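Local coordinates for protein polyketide biosynthesis enoyl-CoA isomerase PksI (Bacillus subtilis, PDB 4Q1K) that decarboxylates the 3-methylglutaconyl group tethered to the synthase PksL into a 3-methylcrotonyl group, a step in making the antibiotic bacillaene, at residues 147-150 with 151-154; 162-165 with 166-169; 239-242 with 243-246; 254-257 with 258-261. The protein carries 1 engineered substitution. All coordinates share one frame; numbering follows the deposited sequence.

Interaction 1: residues 147-150 with 151-154; sequences TANF and MKYG
N149 and F150 lead the chain into a 3-10 turn that brings the K152 and Y153 side chains alongside N149, in the loop between strand 145-147 and helix 161-169 of this crotonase-fold subunit. Two successive i to i+3 backbone hydrogen bonds define the turn: K152 N to N149 O at 2.9 Å and Y153 N to F150 O, also at 2.9 Å. The first is the more bent, with an angle of 139° at its hydrogen. G154 N continues the pattern by reaching M151 O, and a water bridges the A148 O and M151 N atoms on the flank of the turn while lying in plane at the edge of the F150 ring.

N149 meets Y153 and K152 through waters. It holds CG between its own N and carbonyl carbon (chi1 68°), which brings the amide toward the Y153 ring; ND2 and the phenol OH remain 3.8 Å apart. One water accepts from N149 ND2 and also bonds Y153 OH, while a second accepts from both N149 ND2 and K152 NZ. K152 NZ also makes a direct but weak hydrogen bond to Y153 OH, at 3.5 Å.

The remaining contact is van der Waals. The amide of N149 and the ring of Y153 are turned 73° against each other, and the nearest ring carbon, CE2, is 3.9 Å from ND2. The F150 side chain lies about 6 Å from that of the active-site H249, and M151 packs on L226 of a second subunit. On one face of the Y153 ring, offset toward its rim, K152 CE stands 3.4 Å above the plane, its lysine chain bent at chi3.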
loop_
_atom_site.group_PDB
_atom_site.type_symbol
_atom_site.label_atom_id
_atom_site.label_comp_id
_atom_site.label_asym_id
_atom_site.label_seq_id
_atom_site.Cartn_x
_atom_site.Cartn_y
_atom_site.Cartn_z
ATOM N N THR B 147 8.699 -10.722 -13.820
ATOM C CA THR B 147 8.516 -9.537 -14.687
ATOM C C THR B 147 7.057 -9.550 -15.199
ATOM O O THR B 147 6.506 -10.600 -15.448
ATOM C CB THR B 147 9.493 -9.552 -15.859
ATOM O OG1 THR B 147 9.189 -8.500 -16.776
ATOM C CG2 THR B 147 9.351 -10.852 -16.658
ATOM N N ALA B 148 6.444 -8.375 -15.325
ATOM C CA ALA B 148 5.157 -8.301 -16.086
ATOM C C ALA B 148 5.589 -7.718 -17.415
ATOM O O ALA B 148 5.659 -6.450 -17.575
ATOM C CB ALA B 148 4.222 -7.339 -15.348
ATOM N N ASN B 149 6.117 -8.597 -18.273
ATOM C CA ASN B 149 6.887 -8.111 -19.461
ATOM C C ASN B 149 6.091 -7.761 -20.762
ATOM O O ASN B 149 6.730 -7.450 -21.738
ATOM C CB ASN B 149 8.008 -9.096 -19.788
ATOM C CG ASN B 149 7.520 -10.416 -20.290
ATOM O OD1 ASN B 149 6.322 -10.726 -20.215
ATOM N ND2 ASN B 149 8.449 -11.234 -20.814
ATOM N N PHE B 150 4.765 -7.733 -20.687
ATOM C CA PHE B 150 3.810 -7.423 -21.768
ATOM C C PHE B 150 4.314 -6.265 -22.610
ATOM O O PHE B 150 4.459 -6.377 -23.838
ATOM C CB PHE B 150 2.427 -7.081 -21.152
ATOM C CG PHE B 150 1.972 -8.108 -20.133
ATOM C CD1 PHE B 150 1.428 -9.330 -20.545
ATOM C CD2 PHE B 150 2.158 -7.865 -18.768
ATOM C CE1 PHE B 150 1.001 -10.300 -19.613
ATOM C CE2 PHE B 150 1.740 -8.827 -17.830
ATOM C CZ PHE B 150 1.148 -10.003 -18.240
ATOM N N MET B 151 4.605 -5.143 -21.953
ATOM C CA MET B 151 4.965 -3.913 -22.728
ATOM C C MET B 151 6.311 -4.033 -23.450
ATOM O O MET B 151 6.627 -3.286 -24.408
ATOM C CB MET B 151 4.969 -2.688 -21.757
ATOM C CG MET B 151 3.543 -2.345 -21.239
ATOM S SD MET B 151 2.644 -1.248 -22.476
ATOM C CE MET B 151 3.466 0.276 -22.144
ATOM N N LYS B 152 7.178 -4.945 -23.053
ATOM C CA LYS B 152 8.403 -5.101 -23.889
ATOM C C LYS B 152 8.013 -5.537 -25.323
ATOM O O LYS B 152 8.744 -5.268 -26.313
ATOM C CB LYS B 152 9.249 -6.195 -23.271
ATOM C CG LYS B 152 10.458 -6.646 -24.047
ATOM C CD LYS B 152 11.111 -7.831 -23.345
ATOM C CE LYS B 152 10.392 -9.146 -23.578
ATOM N NZ LYS B 152 11.388 -10.246 -23.300
ATOM N N TYR B 153 6.866 -6.140 -25.456
ATOM C CA TYR B 153 6.476 -6.609 -26.788
ATOM C C TYR B 153 5.565 -5.581 -27.489
ATOM O O TYR B 153 5.023 -5.862 -28.587
ATOM C CB TYR B 153 5.724 -7.945 -26.697
ATOM C CG TYR B 153 6.500 -9.075 -26.077
ATOM C CD1 TYR B 153 7.646 -9.552 -26.693
ATOM C CD2 TYR B 153 6.097 -9.655 -24.866
ATOM C CE1 TYR B 153 8.395 -10.598 -26.144
ATOM C CE2 TYR B 153 6.815 -10.737 -24.328
ATOM C CZ TYR B 153 7.946 -11.190 -24.970
ATOM O OH TYR B 153 8.756 -12.154 -24.525
ATOM N N GLY B 154 5.318 -4.432 -26.865
ATOM C CA GLY B 154 4.593 -3.369 -27.543
ATOM C C GLY B 154 3.168 -3.275 -27.196
ATOM O O GLY B 154 2.497 -2.348 -27.636
HETATM O O HOH W 1 4.189 -4.599 -19.017
HETATM O O HOH W 2 7.975 -13.819 -22.473
HETATM O O HOH W 3 11.244 -10.206 -20.395
#

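Interaction 2: residues 162-165 with 166-169; sequences TFIV and PKKL
I164 and K168, one turn apart, meet through their aliphatic chains: I164 CD1 is 3.8 Å from K168 CE. I164 reaches there because CG1 is anti to the backbone N (chi1 -159°) and CD1 then folds back at chi2. The lysine is bent at chi2 and again at chi4, and this shape keeps its methylenes beside the isoleucine while NZ travels on to bond L133 O at helix 127-133.

F163 and K167 run side by side in the same direction. The lysine bends at chi2 and chi3, leaving CE 4.2 Å from the ring atom CZ of F163, in an oblique approach. F163 also rests on L234, Q237 and V241 of helix 220-252.

These pairs belong to helix 161-169 of the crotonase fold, which is kinked at P166. Proline has no N-H for the T162 carbonyl, and its CG instead lies 3.1 Å from T162 O, which is bonded to a glycerol. The ring also presses on the residue before it, V165 CB to P166 CD at 3.4 Å, tighter than usual for carbons. Helical bonding resumes at once: K167 N bonds F163 O, K168 N bonds I164 O, and L169 N reaches V165 O at 2.8 Å with an angle of 159°.

On the same helical turn, V165 CG1 lies 4.3 Å from L169 CD1. At the start of this segment T162 OG1 bonds E245 OE2 of its own chain and H229 NE2 of a second subunit.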
loop_
_atom_site.group_PDB
_atom_site.type_symbol
_atom_site.label_atom_id
_atom_site.label_comp_id
_atom_site.label_asym_id
_atom_site.label_seq_id
_atom_site.Cartn_x
_atom_site.Cartn_y
_atom_site.Cartn_z
ATOM N N THR B 162 -3.284 -5.353 -14.777
ATOM C CA THR B 162 -3.353 -3.918 -14.300
ATOM C C THR B 162 -4.229 -3.764 -13.075
ATOM O O THR B 162 -4.229 -2.706 -12.419
ATOM C CB THR B 162 -3.939 -2.986 -15.430
ATOM O OG1 THR B 162 -5.330 -3.370 -15.681
ATOM C CG2 THR B 162 -3.128 -3.190 -16.738
ATOM N N PHE B 163 -4.928 -4.824 -12.683
ATOM C CA PHE B 163 -5.711 -4.754 -11.429
ATOM C C PHE B 163 -4.879 -5.437 -10.313
ATOM O O PHE B 163 -4.695 -4.872 -9.222
ATOM C CB PHE B 163 -7.003 -5.532 -11.675
ATOM C CG PHE B 163 -7.800 -5.728 -10.413
ATOM C CD1 PHE B 163 -8.442 -4.637 -9.855
ATOM C CD2 PHE B 163 -7.804 -6.957 -9.747
ATOM C CE1 PHE B 163 -9.203 -4.777 -8.686
ATOM C CE2 PHE B 163 -8.504 -7.075 -8.530
ATOM C CZ PHE B 163 -9.198 -5.964 -7.999
ATOM N N ILE B 164 -4.330 -6.654 -10.580
ATOM C CA ILE B 164 -3.745 -7.458 -9.464
ATOM C C ILE B 164 -2.360 -6.973 -9.063
ATOM O O ILE B 164 -1.948 -7.109 -7.896
ATOM C CB ILE B 164 -3.796 -8.968 -9.786
ATOM C CG1 ILE B 164 -3.702 -9.843 -8.478
ATOM C CG2 ILE B 164 -2.671 -9.297 -10.742
ATOM C CD1 ILE B 164 -4.821 -9.629 -7.447
ATOM N N VAL B 165 -1.628 -6.389 -10.008
ATOM C CA VAL B 165 -0.305 -5.865 -9.629
ATOM C C VAL B 165 -0.384 -4.670 -8.602
ATOM O O VAL B 165 0.260 -4.751 -7.595
ATOM C CB VAL B 165 0.610 -5.631 -10.895
ATOM C CG1 VAL B 165 1.987 -5.036 -10.426
ATOM C CG2 VAL B 165 0.811 -6.966 -11.714
ATOM N N PRO B 166 -1.170 -3.613 -8.873
ATOM C CA PRO B 166 -1.363 -2.572 -7.879
ATOM C C PRO B 166 -1.998 -3.182 -6.610
ATOM O O PRO B 166 -1.691 -2.764 -5.510
ATOM C CB PRO B 166 -2.332 -1.586 -8.543
ATOM C CG PRO B 166 -2.364 -1.923 -10.033
ATOM C CD PRO B 166 -1.864 -3.354 -10.166
ATOM N N LYS B 167 -2.997 -4.076 -6.788
ATOM C CA LYS B 167 -3.657 -4.606 -5.550
ATOM C C LYS B 167 -2.601 -5.293 -4.587
ATOM O O LYS B 167 -2.716 -5.198 -3.367
ATOM C CB LYS B 167 -4.680 -5.652 -6.070
ATOM C CG LYS B 167 -5.483 -6.317 -4.948
ATOM C CD LYS B 167 -6.093 -5.309 -4.022
ATOM C CE LYS B 167 -7.164 -4.471 -4.677
ATOM N NZ LYS B 167 -8.058 -3.834 -3.641
ATOM N N LYS B 168 -1.672 -6.058 -5.134
ATOM C CA LYS B 168 -0.793 -6.859 -4.269
ATOM C C LYS B 168 0.529 -6.145 -3.958
ATOM O O LYS B 168 1.085 -6.378 -2.876
ATOM C CB LYS B 168 -0.466 -8.169 -4.995
ATOM C CG LYS B 168 -1.669 -9.157 -5.176
ATOM C CD LYS B 168 -2.302 -9.475 -3.820
ATOM C CE LYS B 168 -3.505 -10.376 -3.992
ATOM N NZ LYS B 168 -3.040 -11.800 -3.871
ATOM N N LEU B 169 1.075 -5.391 -4.949
ATOM C CA LEU B 169 2.401 -4.746 -4.744
ATOM C C LEU B 169 2.238 -3.271 -4.523
ATOM O O LEU B 169 3.263 -2.600 -4.217
ATOM C CB LEU B 169 3.293 -4.874 -5.958
ATOM C CG LEU B 169 3.583 -6.327 -6.212
ATOM C CD1 LEU B 169 4.562 -6.530 -7.371
ATOM C CD2 LEU B 169 4.151 -6.851 -4.896
#

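Interaction 3: residues 239-242 with 243-246; sequences PRVI and EQEL
P239 and E243 begin the contact through the backbone of helix 220-252, the long helix of this crotonase-family subunit that also carries H249 further on. E243 N donates to P239 O at 3.0 Å, and E243 CG lies 3.5 Å from P239 O, so the glutamate chain runs back toward P239.

R240 repeats the pattern with Q244, whose N bonds R240 O at 165°, the straightest of the four backbone bonds here. The R240 chain, extended as far as NE, brings its guanidinium beside the Q244 amide: Q244 NE2 lies over one face, 3.6 Å from R240 NE, with the two planes 65° apart. Both are N-H donors with no acceptor between them, so they meet by packing.

V241 receives E245 N at 2.8 Å, nearly along the C=O axis. Its two methyls part company, CG2 toward Q244 OE1 at 3.9 Å and CG1 toward E245 OE2 at 3.8 Å. That carboxylate, already engaged by T162, also accepts from G160 N at OE1, which links this helix to the start of helix 161-169; V241 and Q244 also pack on H229 of a second subunit.

I242 is buried against F100, T101 and Y106. L246 N completes the ladder at I242 O, and CG2 of the isoleucine, anti to its backbone N, reaches to within 4.4 Å of L246 CD1.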
loop_
_atom_site.group_PDB
_atom_site.type_symbol
_atom_site.label_atom_id
_atom_site.label_comp_id
_atom_site.label_asym_id
_atom_site.label_seq_id
_atom_site.Cartn_x
_atom_site.Cartn_y
_atom_site.Cartn_z
ATOM N N PRO B 239 -13.971 -8.272 -13.434
ATOM C CA PRO B 239 -14.547 -8.343 -14.793
ATOM C C PRO B 239 -14.433 -7.018 -15.541
ATOM O O PRO B 239 -14.086 -6.994 -16.725
ATOM C CB PRO B 239 -16.050 -8.580 -14.514
ATOM C CG PRO B 239 -16.083 -9.388 -13.224
ATOM C CD PRO B 239 -14.895 -8.854 -12.420
ATOM N N ARG B 240 -14.660 -5.905 -14.856
ATOM C CA ARG B 240 -14.619 -4.662 -15.585
ATOM C C ARG B 240 -13.214 -4.297 -16.035
ATOM O O ARG B 240 -13.052 -3.682 -17.077
ATOM C CB ARG B 240 -15.155 -3.592 -14.655
ATOM C CG ARG B 240 -15.181 -2.217 -15.262
ATOM C CD ARG B 240 -15.556 -1.155 -14.201
ATOM N NE ARG B 240 -15.318 0.226 -14.667
ATOM C CZ ARG B 240 -15.993 0.826 -15.658
ATOM N NH1 ARG B 240 -16.967 0.182 -16.302
ATOM N NH2 ARG B 240 -15.690 2.071 -16.027
ATOM N N VAL B 241 -12.184 -4.613 -15.218
ATOM C CA VAL B 241 -10.823 -4.391 -15.608
ATOM C C VAL B 241 -10.430 -5.272 -16.756
ATOM O O VAL B 241 -9.777 -4.808 -17.642
ATOM C CB VAL B 241 -9.815 -4.422 -14.364
ATOM C CG1 VAL B 241 -8.407 -4.072 -14.856
ATOM C CG2 VAL B 241 -10.283 -3.381 -13.359
ATOM N N ILE B 242 -10.901 -6.523 -16.785
ATOM C CA ILE B 242 -10.653 -7.446 -17.910
ATOM C C ILE B 242 -11.216 -6.815 -19.205
ATOM O O ILE B 242 -10.528 -6.811 -20.238
ATOM C CB ILE B 242 -11.282 -8.825 -17.608
ATOM C CG1 ILE B 242 -10.474 -9.519 -16.459
ATOM C CG2 ILE B 242 -11.215 -9.720 -18.825
ATOM C CD1 ILE B 242 -8.973 -9.666 -16.750
ATOM N N GLU B 243 -12.396 -6.208 -19.105
ATOM C CA GLU B 243 -13.034 -5.573 -20.322
ATOM C C GLU B 243 -12.124 -4.359 -20.703
ATOM O O GLU B 243 -11.847 -4.155 -21.877
ATOM C CB GLU B 243 -14.406 -5.005 -20.005
ATOM C CG GLU B 243 -15.582 -5.912 -19.649
ATOM C CD GLU B 243 -16.873 -5.108 -19.225
ATOM O OE1 GLU B 243 -17.094 -3.945 -19.672
ATOM O OE2 GLU B 243 -17.690 -5.643 -18.423
ATOM N N GLN B 244 -11.687 -3.533 -19.743
ATOM C CA GLN B 244 -10.752 -2.451 -20.079
ATOM C C GLN B 244 -9.439 -2.929 -20.728
ATOM O O GLN B 244 -8.952 -2.348 -21.692
ATOM C CB GLN B 244 -10.473 -1.637 -18.814
ATOM C CG GLN B 244 -11.729 -0.957 -18.403
ATOM C CD GLN B 244 -11.636 -0.322 -17.054
ATOM O OE1 GLN B 244 -10.836 -0.683 -16.172
ATOM N NE2 GLN B 244 -12.511 0.608 -16.855
ATOM N N GLU B 245 -8.856 -3.998 -20.187
ATOM C CA GLU B 245 -7.627 -4.517 -20.776
ATOM C C GLU B 245 -7.855 -5.086 -22.183
ATOM O O GLU B 245 -6.970 -4.993 -23.048
ATOM C CB GLU B 245 -7.129 -5.629 -19.888
ATOM C CG GLU B 245 -6.521 -5.029 -18.597
ATOM C CD GLU B 245 -5.972 -6.080 -17.665
ATOM O OE1 GLU B 245 -6.075 -7.248 -17.951
ATOM O OE2 GLU B 245 -5.435 -5.740 -16.570
ATOM N N LEU B 246 -9.022 -5.698 -22.393
ATOM C CA LEU B 246 -9.361 -6.171 -23.757
ATOM C C LEU B 246 -9.441 -4.962 -24.705
ATOM O O LEU B 246 -8.937 -5.056 -25.806
ATOM C CB LEU B 246 -10.703 -6.970 -23.784
ATOM C CG LEU B 246 -10.642 -8.411 -23.260
ATOM C CD1 LEU B 246 -12.034 -9.037 -23.143
ATOM C CD2 LEU B 246 -9.723 -9.248 -24.162
#

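Interaction 4: residues 254-257 with 258-261; sequences HHEE and VKSR
E257 and R261 form a salt bridge in which a single carboxylate oxygen takes both contacts. E257 OE2 receives R261 NH2 at 3.1 Å and R261 NE at 3.1 Å, side-on to the guanidinium and only 11° out of its plane. Both nitrogens arrive from the same face of the carboxylate, NH2 on the syn side and NE from above. The planes of the two groups stand 51° apart. E257 reaches this place by putting CG between its N and carbonyl carbon (chi1 74°), which lets its chain run alongside the extended arginine. R261 NH2 has a second partner in E217 O of a second subunit.

The backbone supplies the frame for this first turn of helix 256-265. H255, at the N-cap position, offers its carbonyl to V258 N at 2.9 Å; S260 N then bonds E256 O, and R261 N bonds E257 O at 2.9 Å. Beyond these bonds, E256 OE2 comes within 3.5 Å of K259 CD while K259 NZ stays 4.5 Å from that oxygen, too far for a salt bridge.

V258, the one buried side chain among these, lies against Q94, F155 and F253, and its CB is 3.4 Å from H255 O. Two donors converging on one oxygen would probably stabilise the charged form of E257, and they fix the rotation of the guanidinium as it faces the trimer neighbour.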
loop_
_atom_site.group_PDB
_atom_site.type_symbol
_atom_site.label_atom_id
_atom_site.label_comp_id
_atom_site.label_asym_id
_atom_site.label_seq_id
_atom_site.Cartn_x
_atom_site.Cartn_y
_atom_site.Cartn_z
ATOM N N HIS B 254 -2.447 -5.206 -32.205
ATOM C CA HIS B 254 -2.516 -5.689 -33.568
ATOM C C HIS B 254 -1.620 -4.946 -34.511
ATOM O O HIS B 254 -1.790 -4.948 -35.704
ATOM C CB HIS B 254 -3.957 -5.749 -34.008
ATOM C CG HIS B 254 -4.838 -6.521 -33.061
ATOM N ND1 HIS B 254 -4.660 -7.801 -32.803
ATOM C CD2 HIS B 254 -5.892 -6.126 -32.308
ATOM C CE1 HIS B 254 -5.561 -8.203 -31.933
ATOM N NE2 HIS B 254 -6.318 -7.180 -31.635
ATOM N N HIS B 255 -0.612 -4.328 -33.967
ATOM C CA HIS B 255 0.211 -3.518 -34.798
ATOM C C HIS B 255 1.325 -4.340 -35.311
ATOM O O HIS B 255 1.810 -5.197 -34.627
ATOM C CB HIS B 255 0.763 -2.357 -34.046
ATOM C CG HIS B 255 -0.243 -1.336 -33.698
ATOM N ND1 HIS B 255 -0.749 -0.524 -34.581
ATOM C CD2 HIS B 255 -0.794 -0.994 -32.497
ATOM C CE1 HIS B 255 -1.592 0.303 -33.989
ATOM N NE2 HIS B 255 -1.618 0.014 -32.711
ATOM N N GLU B 256 1.744 -4.109 -36.543
ATOM C CA GLU B 256 2.816 -4.930 -37.085
ATOM C C GLU B 256 4.057 -4.951 -36.172
ATOM O O GLU B 256 4.790 -5.953 -36.101
ATOM C CB GLU B 256 3.207 -4.438 -38.510
ATOM C CG GLU B 256 4.361 -5.274 -39.075
ATOM C CD GLU B 256 3.930 -6.688 -39.511
ATOM O OE1 GLU B 256 2.750 -6.907 -39.822
ATOM O OE2 GLU B 256 4.777 -7.599 -39.557
ATOM N N GLU B 257 4.373 -3.840 -35.507
ATOM C CA GLU B 257 5.584 -3.849 -34.707
ATOM C C GLU B 257 5.471 -4.768 -33.484
ATOM O O GLU B 257 6.505 -5.194 -32.911
ATOM C CB GLU B 257 6.000 -2.447 -34.334
ATOM C CG GLU B 257 5.150 -1.827 -33.284
ATOM C CD GLU B 257 5.853 -0.625 -32.701
ATOM O OE1 GLU B 257 5.205 0.426 -32.761
ATOM O OE2 GLU B 257 7.033 -0.736 -32.239
ATOM N N VAL B 258 4.248 -5.138 -33.121
ATOM C CA VAL B 258 4.069 -6.095 -31.976
ATOM C C VAL B 258 4.549 -7.480 -32.458
ATOM O O VAL B 258 5.300 -8.182 -31.763
ATOM C CB VAL B 258 2.597 -6.148 -31.498
ATOM C CG1 VAL B 258 2.389 -7.328 -30.544
ATOM C CG2 VAL B 258 2.266 -4.833 -30.767
ATOM N N LYS B 259 4.163 -7.847 -33.693
ATOM C CA LYS B 259 4.634 -9.093 -34.292
ATOM C C LYS B 259 6.156 -9.110 -34.312
ATOM O O LYS B 259 6.795 -10.115 -33.999
ATOM C CB LYS B 259 4.016 -9.212 -35.738
ATOM C CG LYS B 259 4.349 -10.510 -36.452
ATOM C CD LYS B 259 3.731 -10.459 -37.848
ATOM C CE LYS B 259 4.023 -11.739 -38.603
ATOM N NZ LYS B 259 3.238 -11.855 -39.890
ATOM N N SER B 260 6.765 -8.013 -34.751
ATOM C CA SER B 260 8.225 -7.941 -34.842
ATOM C C SER B 260 8.861 -8.125 -33.482
ATOM O O SER B 260 9.862 -8.812 -33.371
ATOM C CB SER B 260 8.680 -6.555 -35.324
ATOM O OG SER B 260 8.210 -6.395 -36.625
ATOM N N ARG B 261 8.319 -7.445 -32.475
ATOM C CA ARG B 261 8.910 -7.609 -31.098
ATOM C C ARG B 261 8.741 -9.020 -30.515
ATOM O O ARG B 261 9.627 -9.522 -29.851
ATOM C CB ARG B 261 8.345 -6.576 -30.114
ATOM C CG ARG B 261 8.701 -5.144 -30.515
ATOM C CD ARG B 261 7.736 -4.217 -29.802
ATOM N NE ARG B 261 7.974 -2.802 -30.113
ATOM C CZ ARG B 261 8.578 -1.964 -29.294
ATOM N NH1 ARG B 261 8.945 -2.390 -28.064
ATOM N NH2 ARG B 261 8.767 -0.670 -29.680
#

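All four contacts are local: each joins adjacent four-residue segments, so none closes a loop, and they follow in series without nesting or crossing. Interaction 1, in the loop after strand 145-147, is the first; interaction 2 follows on helix 161-169, about 16 Å away between centres. Interaction 3, on helix 220-252, is tied to interaction 2 by the hydrogen bond between T162 and E245, then by V241 packing beside T162 and F163. Interaction 4 opens helix 256-265, the next helix in the chain, and returns to interaction 1, where R261 and V258 pack on the backbone of residues 152-154. Interactions 1, 3 and 4 also meet the second subunit, as does T162 of interaction 2.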